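Local coordinates for protein charybdin (Charybdis maritima, PDB 2B7U) that belongs to the ribosome-inactivating proteins of plants, folding as one chain with a mixed beta-sheet packed against a set of helices, at residues A[26-31]-A[166-171]; A[60-65]-A[159-164]; A[83-88]-A[152-157]. One frame throughout, in Å; residues are numbered along the deposited sequence. Where two conformers were deposited one is given.

Contact 1: residues A[26-31]-A[166-171]; sequences DFIKNL and CEATRF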
# COMPACT_ATOMS: atom_id res chain seq x y z
N ASP A 26 3.90 12.96 8.35
CA ASP A 26 4.15 13.95 7.30
C ASP A 26 4.45 13.26 5.96
O ASP A 26 3.96 13.64 4.91
CB ASP A 26 5.34 14.87 7.63
CG ASP A 26 5.15 15.73 8.90
OD1 ASP A 26 6.20 16.18 9.43
OD2 ASP A 26 4.01 16.00 9.33
N PHE A 27 5.29 12.23 6.01
CA PHE A 27 5.66 11.52 4.81
C PHE A 27 4.46 10.86 4.13
O PHE A 27 4.28 10.94 2.93
CB PHE A 27 6.72 10.47 5.13
CG PHE A 27 7.24 9.77 3.92
CD1 PHE A 27 8.26 10.32 3.15
CD2 PHE A 27 6.72 8.54 3.55
CE1 PHE A 27 8.72 9.67 2.03
CE2 PHE A 27 7.20 7.88 2.45
CZ PHE A 27 8.20 8.45 1.69
N ILE A 28 3.63 10.21 4.93
CA ILE A 28 2.45 9.53 4.39
C ILE A 28 1.48 10.54 3.78
O ILE A 28 0.94 10.32 2.69
CB ILE A 28 1.76 8.65 5.46
CG1 ILE A 28 2.68 7.49 5.90
CG2 ILE A 28 0.42 8.11 4.94
CD1 ILE A 28 3.07 6.53 4.84
N LYS A 29 1.27 11.66 4.47
CA LYS A 29 0.37 12.71 3.98
C LYS A 29 0.89 13.26 2.66
O LYS A 29 0.13 13.45 1.71
CB LYS A 29 0.23 13.80 5.02
CG LYS A 29 -0.65 13.34 6.19
CD LYS A 29 -0.57 14.27 7.38
CE LYS A 29 -1.24 15.60 7.14
NZ LYS A 29 -1.15 16.55 8.29
N ASN A 30 2.19 13.49 2.57
CA ASN A 30 2.77 13.97 1.33
C ASN A 30 2.66 12.96 0.21
O ASN A 30 2.43 13.31 -0.95
CB ASN A 30 4.23 14.40 1.53
CG ASN A 30 4.36 15.63 2.39
OD1 ASN A 30 3.43 16.41 2.51
ND2 ASN A 30 5.53 15.82 2.99
N LEU A 31 2.81 11.68 0.54
CA LEU A 31 2.72 10.63 -0.45
C LEU A 31 1.30 10.56 -1.03
O LEU A 31 1.11 10.39 -2.22
CB LEU A 31 3.13 9.30 0.16
CG LEU A 31 3.06 8.09 -0.75
CD1 LEU A 31 3.80 8.32 -2.07
CD2 LEU A 31 3.55 6.85 -0.06
N CYS A 166 2.10 1.13 2.17
CA CYS A 166 0.89 0.98 1.32
C CYS A 166 -0.41 0.99 2.16
O CYS A 166 -1.33 1.79 1.88
CB CYS A 166 0.96 -0.23 0.46
SG CYS A 166 2.48 -0.20 -0.58
N GLU A 167 -0.50 0.14 3.17
CA GLU A 167 -1.72 0.11 3.94
C GLU A 167 -1.91 1.41 4.74
O GLU A 167 -3.02 1.91 4.89
CB GLU A 167 -1.77 -1.09 4.86
CG GLU A 167 -1.54 -2.43 4.18
CD GLU A 167 -2.58 -2.80 3.17
OE1 GLU A 167 -3.62 -2.10 3.06
OE2 GLU A 167 -2.37 -3.80 2.44
N ALA A 168 -0.83 1.95 5.30
CA ALA A 168 -0.91 3.25 6.00
C ALA A 168 -1.38 4.37 5.07
O ALA A 168 -2.17 5.23 5.48
CB ALA A 168 0.45 3.59 6.61
N THR A 169 -0.93 4.36 3.82
CA THR A 169 -1.36 5.35 2.83
C THR A 169 -2.86 5.19 2.55
O THR A 169 -3.61 6.17 2.52
CB THR A 169 -0.53 5.21 1.56
OG1 THR A 169 0.83 5.60 1.86
CG2 THR A 169 -1.02 6.08 0.44
N ARG A 170 -3.31 3.96 2.46
CA ARG A 170 -4.74 3.68 2.19
C ARG A 170 -5.68 4.06 3.32
O ARG A 170 -6.82 4.43 3.05
CB ARG A 170 -4.93 2.22 1.84
CG ARG A 170 -4.29 1.71 0.57
CD ARG A 170 -4.42 0.20 0.50
NE ARG A 170 -3.98 -0.33 -0.79
CZ ARG A 170 -3.15 -1.36 -0.96
NH1 ARG A 170 -2.70 -2.04 0.09
NH2 ARG A 170 -2.83 -1.74 -2.17
N PHE A 171 -5.27 3.90 4.58
CA PHE A 171 -6.19 4.04 5.73
C PHE A 171 -5.67 4.95 6.82
O PHE A 171 -4.58 4.75 7.34
CB PHE A 171 -6.51 2.68 6.33
CG PHE A 171 -7.36 1.81 5.43
CD1 PHE A 171 -8.72 2.06 5.33
CD2 PHE A 171 -6.81 0.79 4.70
CE1 PHE A 171 -9.49 1.26 4.51
CE2 PHE A 171 -7.58 0.00 3.87
CZ PHE A 171 -8.92 0.23 3.78
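The flat groups stand behind the touching residues I28, L31, A168 and T169, on the far side of helix 151-170. There the R170 guanidinium has the E167 carboxylate at its edge and in its plane, and W202 makes a cation-pi contact with it. The R170 NH1 to E167 OE1 hydrogen bond is 3.1 Å long and comes from above the carboxylate plane, and NH1 also forms a salt bridge with E167 OE2. Across the interface the meeting is of aliphatic side chains against a hydroxyl, with the A168 CB methyl 4.3 Å from I28 CD1. I28 holds its longer branch beside the backbone N (chi1 -65°), which brings I28 CD1 to 3.8 Å from T169 OG1 and lays I28 CG2 3.9 Å from A168 O. The L31 and T169 side chains cross at about a right angle, with L31 CD2 3.6 Å from T169 OG1. That buried hydroxyl is satisfied within its own helix, being bonded to F165 O. Polar grip between the helices comes from R32, bonded to the carbonyls of A168 and T169. The two short helical segments cross at -71°, their axes 9.7 Å apart, and L31 and F27 rest against V12 of strand 7-15.

Contact 2: residues A[60-65]-A[159-164]; sequences LKLTFR and IVVSQM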
# COMPACT_ATOMS: atom_id res chain seq x y z
N LEU A 60 9.78 4.15 -4.08
CA LEU A 60 9.90 4.50 -2.67
C LEU A 60 11.30 4.09 -2.24
O LEU A 60 11.60 2.91 -2.16
CB LEU A 60 8.85 3.74 -1.85
CG LEU A 60 8.98 3.79 -0.33
CD1 LEU A 60 8.88 5.21 0.20
CD2 LEU A 60 7.95 2.85 0.33
N LYS A 61 12.15 5.07 -1.97
CA LYS A 61 13.54 4.81 -1.59
C LYS A 61 13.65 4.94 -0.08
O LYS A 61 13.29 5.97 0.51
CB LYS A 61 14.47 5.80 -2.29
CG LYS A 61 15.96 5.50 -2.14
CD LYS A 61 16.71 6.21 -3.28
CE LYS A 61 18.19 6.25 -3.12
NZ LYS A 61 18.78 7.16 -4.16
N LEU A 62 14.13 3.88 0.57
CA LEU A 62 14.24 3.84 2.02
C LEU A 62 15.69 3.64 2.39
O LEU A 62 16.33 2.75 1.87
CB LEU A 62 13.42 2.68 2.58
CG LEU A 62 11.92 2.69 2.28
CD1 LEU A 62 11.27 1.42 2.83
CD2 LEU A 62 11.26 3.92 2.81
N THR A 63 16.18 4.46 3.31
CA THR A 63 17.59 4.43 3.66
C THR A 63 17.73 4.34 5.17
O THR A 63 16.96 4.95 5.93
CB THR A 63 18.29 5.68 3.15
OG1 THR A 63 18.31 5.67 1.71
CG2 THR A 63 19.67 5.73 3.65
N PHE A 64 18.72 3.58 5.63
CA PHE A 64 19.05 3.50 7.03
C PHE A 64 20.54 3.27 7.21
O PHE A 64 21.04 2.20 6.85
CB PHE A 64 18.31 2.34 7.70
CG PHE A 64 18.64 2.18 9.15
CD1 PHE A 64 18.42 3.22 10.03
CD2 PHE A 64 19.17 1.01 9.64
CE1 PHE A 64 18.74 3.09 11.37
CE2 PHE A 64 19.50 0.88 10.99
CZ PHE A 64 19.28 1.91 11.84
N ARG A 65 21.23 4.26 7.76
CA ARG A 65 22.67 4.15 8.08
C ARG A 65 23.48 3.59 6.90
O ARG A 65 24.28 2.66 7.06
CB ARG A 65 22.89 3.30 9.34
CG ARG A 65 22.32 3.95 10.58
CD ARG A 65 22.66 3.20 11.86
NE ARG A 65 22.17 3.95 13.01
CZ ARG A 65 21.80 3.43 14.18
NH1 ARG A 65 21.38 4.24 15.16
NH2 ARG A 65 21.84 2.12 14.40
N ILE A 159 6.47 -7.49 3.59
CA ILE A 159 5.26 -7.31 4.38
C ILE A 159 5.36 -6.03 5.22
O ILE A 159 4.43 -5.23 5.26
CB ILE A 159 4.98 -8.51 5.30
CG1 ILE A 159 4.67 -9.74 4.46
CG2 ILE A 159 3.85 -8.21 6.23
CD1 ILE A 159 4.73 -11.03 5.18
N VAL A 160 6.50 -5.83 5.88
CA VAL A 160 6.66 -4.64 6.69
C VAL A 160 6.54 -3.37 5.84
O VAL A 160 5.83 -2.42 6.19
CB VAL A 160 8.02 -4.68 7.47
CG1 VAL A 160 8.29 -3.37 8.12
CG2 VAL A 160 7.98 -5.80 8.49
N VAL A 161 7.22 -3.33 4.69
CA VAL A 161 7.12 -2.17 3.83
C VAL A 161 5.69 -1.97 3.30
O VAL A 161 5.13 -0.86 3.33
CB VAL A 161 8.11 -2.28 2.67
CG1 VAL A 161 7.82 -1.20 1.63
CG2 VAL A 161 9.55 -2.22 3.19
N SER A 162 5.05 -3.04 2.85
CA SER A 162 3.68 -2.95 2.36
C SER A 162 2.74 -2.42 3.44
O SER A 162 1.89 -1.57 3.15
CB SER A 162 3.20 -4.30 1.86
OG SER A 162 1.93 -4.17 1.23
N GLN A 163 2.85 -2.92 4.67
CA GLN A 163 1.97 -2.49 5.74
C GLN A 163 2.24 -1.04 6.10
O GLN A 163 1.32 -0.21 6.16
CB GLN A 163 2.12 -3.38 6.96
CG GLN A 163 1.58 -4.77 6.79
CD GLN A 163 0.07 -4.79 6.77
OE1 GLN A 163 -0.57 -3.93 7.37
NE2 GLN A 163 -0.51 -5.76 6.04
N MET A 164 3.50 -0.70 6.31
CA MET A 164 3.79 0.63 6.82
C MET A 164 3.75 1.75 5.81
O MET A 164 3.68 2.93 6.20
CB MET A 164 5.15 0.62 7.56
CG MET A 164 5.14 -0.34 8.70
SD MET A 164 6.65 -0.34 9.71
CE MET A 164 6.45 1.19 10.63
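V161 on the helix and L62 on the strand mark the closest backbone approach, their CA atoms 9.5 Å apart, a spacing that side chains alone bridge. L62 and V161 reach toward each other tip to tip, L62 CD1 lying 4.0 Å from V161 CG2. The other valine methyl serves the neighbouring leucine: V161 CG1 comes to 4.3 Å from L60 CD2. With chi1 at 169°, V161 sets CG1 anti to its backbone N and CG2 beside that N, and the fork of the side chain is thereby shared between two leucines. L60 and L62 can both take part because alternate residues of a strand face the same way; K61 and T63, between and beyond them, lie against E13 of strand 7-15. All three touching residues are buried and the contact is wholly apolar, a small piece of helix-on-sheet packing. Strand 56-64 runs between 7-15 and 67-74, with L60 and L62 bonded through their backbones to V71 and T69, and K61 to V12 and L14. Helix 135-147 closes one flank, V142 touching L62 and L145 touching V161, while S162, pointing away from the strand, shares a hydrogen bond between its OG and Y117 OH of helix 117-124.

Contact 3: residues A[83-88]-A[152-157]; sequences YQMQGA and RDRARS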
# COMPACT_ATOMS: atom_id res chain seq x y z
N TYR A 83 11.57 -4.65 -5.99
CA TYR A 83 12.53 -3.87 -5.22
C TYR A 83 13.94 -4.11 -5.74
O TYR A 83 14.22 -5.10 -6.43
CB TYR A 83 12.42 -4.17 -3.73
CG TYR A 83 13.05 -5.48 -3.36
CD1 TYR A 83 14.36 -5.55 -2.91
CD2 TYR A 83 12.33 -6.67 -3.46
CE1 TYR A 83 14.95 -6.78 -2.61
CE2 TYR A 83 12.91 -7.90 -3.15
CZ TYR A 83 14.21 -7.94 -2.71
OH TYR A 83 14.80 -9.15 -2.41
N GLN A 84 14.81 -3.17 -5.40
CA GLN A 84 16.19 -3.21 -5.87
C GLN A 84 17.17 -3.50 -4.74
O GLN A 84 17.15 -2.84 -3.71
CB GLN A 84 16.57 -1.86 -6.47
CG GLN A 84 17.88 -1.92 -7.23
CD GLN A 84 18.24 -0.64 -7.94
OE1 GLN A 84 18.78 -0.68 -9.05
NE2 GLN A 84 17.97 0.48 -7.30
N MET A 85 18.07 -4.45 -4.99
CA MET A 85 19.19 -4.73 -4.07
C MET A 85 20.29 -3.68 -4.24
O MET A 85 20.43 -3.10 -5.31
CB MET A 85 19.74 -6.12 -4.31
CG MET A 85 18.77 -7.21 -3.91
SD MET A 85 19.36 -8.88 -4.18
CE MET A 85 20.54 -9.11 -2.84
N GLN A 86 21.07 -3.46 -3.18
CA GLN A 86 22.04 -2.37 -3.13
C GLN A 86 23.35 -2.65 -3.86
O GLN A 86 23.89 -1.74 -4.50
CB GLN A 86 22.36 -2.01 -1.67
CG GLN A 86 23.28 -0.81 -1.51
CD GLN A 86 23.23 -0.23 -0.11
OE1 GLN A 86 22.49 -0.71 0.74
NE2 GLN A 86 24.04 0.78 0.13
N GLY A 87 23.85 -3.87 -3.78
CA GLY A 87 25.19 -4.20 -4.27
C GLY A 87 25.34 -3.97 -5.76
O GLY A 87 26.13 -3.12 -6.20
N ALA A 88 24.60 -4.73 -6.54
CA ALA A 88 24.68 -4.66 -7.99
C ALA A 88 23.52 -3.85 -8.61
O ALA A 88 23.57 -3.52 -9.79
CB ALA A 88 24.72 -6.05 -8.56
N ARG A 152 12.50 -16.11 2.92
CA ARG A 152 11.79 -15.68 4.16
C ARG A 152 12.08 -14.23 4.53
O ARG A 152 11.14 -13.47 4.81
CB ARG A 152 12.17 -16.54 5.36
CG ARG A 152 11.55 -17.89 5.45
CD ARG A 152 11.38 -18.26 6.93
NE ARG A 152 11.81 -19.61 7.23
CZ ARG A 152 11.99 -20.08 8.46
NH1 ARG A 152 11.77 -19.30 9.53
NH2 ARG A 152 12.39 -21.34 8.64
N ASP A 153 13.37 -13.87 4.56
CA ASP A 153 13.80 -12.52 4.93
C ASP A 153 13.20 -11.50 3.96
O ASP A 153 12.74 -10.42 4.37
CB ASP A 153 15.32 -12.37 4.82
CG ASP A 153 16.10 -13.05 5.94
OD1 ASP A 153 15.53 -13.43 6.97
OD2 ASP A 153 17.35 -13.16 5.79
N ARG A 154 13.22 -11.84 2.67
CA ARG A 154 12.71 -10.91 1.66
C ARG A 154 11.21 -10.71 1.82
O ARG A 154 10.72 -9.57 1.85
CB ARG A 154 12.98 -11.42 0.25
CG ARG A 154 14.46 -11.45 -0.12
CD ARG A 154 14.64 -12.21 -1.43
NE ARG A 154 15.93 -11.89 -2.05
CZ ARG A 154 16.32 -12.28 -3.26
NH1 ARG A 154 15.60 -13.12 -3.98
NH2 ARG A 154 17.47 -11.83 -3.74
N ALA A 155 10.49 -11.81 1.95
CA ALA A 155 9.03 -11.75 2.06
C ALA A 155 8.60 -11.03 3.35
O ALA A 155 7.69 -10.18 3.33
CB ALA A 155 8.43 -13.13 1.99
N ARG A 156 9.26 -11.32 4.46
CA ARG A 156 8.90 -10.68 5.72
C ARG A 156 9.11 -9.18 5.61
O ARG A 156 8.29 -8.36 6.04
CB ARG A 156 9.72 -11.22 6.88
CG ARG A 156 9.27 -10.67 8.23
CD ARG A 156 10.17 -11.17 9.36
NE ARG A 156 9.55 -10.99 10.67
CZ ARG A 156 9.44 -9.82 11.29
NH1 ARG A 156 8.84 -9.75 12.49
NH2 ARG A 156 9.92 -8.72 10.72
N SER A 157 10.24 -8.80 5.03
CA SER A 157 10.58 -7.42 4.90
C SER A 157 9.60 -6.68 3.98
O SER A 157 9.26 -5.52 4.24
CB SER A 157 12.00 -7.29 4.39
OG SER A 157 12.90 -7.86 5.32
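Y83 and R154 meet through two torsions: the tyrosine takes chi1 76°, setting CG between the backbone N and the carbonyl carbon, and R154 sets CG beside its backbone N (chi1 -67°) before running extended to NE. The phenol oxygen thus comes over one face of the guanidinium, with the ring plane nearly perpendicular to it. Y83 OH lies 3.0 Å from R154 NE, but the angle is too poor for a hydrogen bond; NE donates to S148 O. Y83 OH also packs 3.2 Å from R154 CD. M85, its CG beside the backbone N and its chain extended as far as the sulfur, brings SD in obliquely, 3.5 Å from R154 NH2. The arginine is positioned by the loop that precedes its helix, while Y83 of the strand and M85 of the loop after it meet its length and its end. Farther along the helix, D153 O accepts from S157 OG (2.7 Å) and, on the opposite face of its plane, from S157 N. L92 of strand 91-93 touches Y83, M85 and R154, L145 of helix 135-147 lies against Y83, and Q86 is joined to A146 through the backbone; strand 91-93 and helix 135-147 both meet the strand end and its following loop.

In the fold
From the N terminus the chain passes through strand 7-15 and then forms helix 21-35, which waits until helix 151-170 ends for contact 1 to close the widest loop. Within that span, strand 56-64 closes a shorter loop in contact 2, and the end of strand 80-84 a shorter one still in contact 3: the three are concentric and none crosses another. Helix 151-170 is common to all, its first turns serving contact 3, its middle contact 2 and its last turns contact 1. Contacts 1 and 2 touch, F27 packing on L60. One long helix thus ties together helix 21-35, strand 56-64 and the end of strand 80-84 with its following loop.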